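Local coordinates for protein spydx (Streptococcus pyogenes, PDB 2J43) that binds host lung glycogen through family 41 carbohydrate-binding modules, as part of a pullulanase that probably hydrolyses alpha-1,6-glucosidic linkages in pullulan and glycogen, at residues A[186-192]-A[205-211]. Residues are numbered along the deposited sequence; the frame is centred on the assembly and turned at random.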
# COMPACT_ATOMS: atom_id res chain seq x y z
N VAL A 186 -23.31 -8.68 -1.02
CA VAL A 186 -23.21 -7.76 0.11
C VAL A 186 -23.70 -6.38 -0.32
O VAL A 186 -24.39 -5.68 0.45
CB VAL A 186 -21.78 -7.73 0.69
CG1 VAL A 186 -21.62 -6.60 1.71
CG2 VAL A 186 -21.52 -9.03 1.35
N GLN A 187 -23.34 -6.01 -1.51
CA GLN A 187 -24.05 -4.96 -2.26
C GLN A 187 -24.16 -5.37 -3.73
O GLN A 187 -23.44 -6.25 -4.20
CB GLN A 187 -23.36 -3.60 -2.02
CG GLN A 187 -21.89 -3.52 -2.45
CD GLN A 187 -21.71 -3.49 -3.94
OE1 GLN A 187 -20.87 -4.20 -4.51
NE2 GLN A 187 -22.51 -2.64 -4.59
N PRO A 188 -25.09 -4.78 -4.48
CA PRO A 188 -25.44 -5.32 -5.79
C PRO A 188 -24.58 -4.98 -6.99
O PRO A 188 -24.78 -5.57 -8.05
CB PRO A 188 -26.89 -4.82 -6.01
CG PRO A 188 -27.06 -3.68 -5.16
CD PRO A 188 -25.95 -3.66 -4.10
N LYS A 189 -23.67 -4.03 -6.89
CA LYS A 189 -22.98 -3.62 -8.08
C LYS A 189 -21.64 -4.30 -8.13
O LYS A 189 -20.86 -4.26 -7.18
CB LYS A 189 -22.83 -2.10 -8.12
CG LYS A 189 -24.04 -1.37 -8.77
CD LYS A 189 -24.17 0.07 -8.24
CE LYS A 189 -25.55 0.39 -7.61
NZ LYS A 189 -25.35 0.87 -6.20
N ASP A 190 -21.35 -4.88 -9.27
CA ASP A 190 -20.07 -5.52 -9.51
C ASP A 190 -18.93 -4.53 -9.36
O ASP A 190 -18.99 -3.40 -9.87
CB ASP A 190 -20.02 -6.02 -10.92
CG ASP A 190 -20.88 -7.27 -11.16
OD1 ASP A 190 -21.29 -7.96 -10.20
OD2 ASP A 190 -21.09 -7.66 -12.34
N TYR A 191 -17.88 -4.96 -8.68
CA TYR A 191 -16.64 -4.18 -8.63
C TYR A 191 -15.82 -4.45 -9.85
O TYR A 191 -15.60 -5.58 -10.22
CB TYR A 191 -15.82 -4.59 -7.42
CG TYR A 191 -16.42 -4.27 -6.11
CD1 TYR A 191 -16.48 -2.98 -5.67
CD2 TYR A 191 -16.92 -5.27 -5.28
CE1 TYR A 191 -17.03 -2.66 -4.45
CE2 TYR A 191 -17.43 -5.00 -4.07
CZ TYR A 191 -17.53 -3.69 -3.63
OH TYR A 191 -18.10 -3.46 -2.41
N LEU A 192 -15.30 -3.39 -10.47
CA LEU A 192 -14.48 -3.52 -11.65
C LEU A 192 -13.17 -2.79 -11.41
O LEU A 192 -13.16 -1.70 -10.85
CB LEU A 192 -15.23 -2.89 -12.84
CG LEU A 192 -15.75 -3.79 -13.97
CD1 LEU A 192 -16.28 -5.19 -13.52
CD2 LEU A 192 -16.82 -3.03 -14.80
N LYS A 205 -14.79 -1.93 1.01
CA LYS A 205 -15.31 -1.93 2.35
C LYS A 205 -16.84 -1.94 2.44
O LYS A 205 -17.49 -1.42 1.53
CB LYS A 205 -14.82 -0.69 3.12
CG LYS A 205 -15.12 0.65 2.46
CD LYS A 205 -14.65 1.81 3.39
CE LYS A 205 -14.87 3.17 2.79
NZ LYS A 205 -16.32 3.57 2.67
N ASP A 206 -17.36 -2.54 3.51
CA ASP A 206 -18.76 -2.44 3.89
C ASP A 206 -19.69 -2.73 2.69
O ASP A 206 -19.55 -3.80 2.05
CB ASP A 206 -18.98 -1.05 4.54
CG ASP A 206 -18.05 -0.82 5.72
OD1 ASP A 206 -18.07 -1.65 6.65
OD2 ASP A 206 -17.29 0.13 5.79
N THR A 207 -20.60 -1.79 2.36
CA THR A 207 -21.46 -1.89 1.21
C THR A 207 -21.18 -0.82 0.17
O THR A 207 -22.01 -0.51 -0.69
CB THR A 207 -22.94 -1.83 1.60
OG1 THR A 207 -23.18 -0.65 2.39
CG2 THR A 207 -23.29 -3.00 2.50
N ASP A 208 -19.97 -0.30 0.23
CA ASP A 208 -19.52 0.71 -0.69
C ASP A 208 -19.17 0.09 -2.03
O ASP A 208 -18.33 -0.80 -2.11
CB ASP A 208 -18.29 1.35 -0.03
CG ASP A 208 -17.74 2.56 -0.77
OD1 ASP A 208 -17.99 2.76 -1.97
OD2 ASP A 208 -16.98 3.36 -0.14
N PRO A 209 -19.80 0.55 -3.11
CA PRO A 209 -19.56 -0.00 -4.44
C PRO A 209 -18.23 0.41 -5.12
O PRO A 209 -17.97 -0.10 -6.19
CB PRO A 209 -20.74 0.57 -5.25
CG PRO A 209 -20.91 1.86 -4.69
CD PRO A 209 -20.80 1.64 -3.17
N LYS A 210 -17.43 1.29 -4.52
CA LYS A 210 -16.18 1.69 -5.16
C LYS A 210 -15.02 0.79 -4.83
O LYS A 210 -14.89 0.41 -3.69
CB LYS A 210 -15.80 3.10 -4.69
CG LYS A 210 -16.69 4.17 -5.24
CD LYS A 210 -16.25 5.54 -4.70
CE LYS A 210 -16.65 6.68 -5.64
NZ LYS A 210 -16.14 8.02 -5.16
N VAL A 211 -14.18 0.52 -5.83
CA VAL A 211 -12.86 -0.09 -5.64
C VAL A 211 -11.84 1.03 -5.49
O VAL A 211 -11.75 1.91 -6.34
CB VAL A 211 -12.38 -0.86 -6.85
CG1 VAL A 211 -11.11 -1.65 -6.52
CG2 VAL A 211 -13.44 -1.80 -7.32
O HOH W 1 -18.86 -1.01 -8.38
O HOH W 2 -19.28 -5.14 -0.57
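Tyr191 lies against the 205-211 loop and touches it from CB to hydroxyl. Tyr191 CB lies 3.7 Å from Val211 CG2, and the same methyl rests obliquely against CD1. Farther along, Tyr191 CE1 comes within 3.2 Å of Pro209 O, again obliquely. At the tip, Tyr191 OH donates to Asp208 O over 2.7 Å; the acceptor sits at the ring edge, near its plane, while the donor stands 37° out of the carbonyl plane. Water 2, also in the ring plane, gives one hydrogen to Tyr191 OH and the other to Asp206 O, so the hydroxyl is gripped twice. CG stands anti to the carbonyl carbon (chi1 -66°), which carries the ring along the loop; the ring also meets Phe172 and Val204. The segments belong to the second pullulanase-associated domain of this fragment, a beta-sandwich module; at its surface, the approach to strand 191-193 packs on the loop that follows strand 201-205. The chain leaves the latter through a type II' turn from Lys205 to Asp208. Asp208 OD1 then accepts from Lys210 N in an Asx turn, and OD2 takes a salt bridge from Lys205 NZ beside its bond to Tyr212. Against the turn, Gln187, bent at chi2, lays its CG 3.5 Å from Thr207 O. Thr207 CG2 meets Val186 CG1 at 4.0 Å, the two side chains crossing at about a right angle.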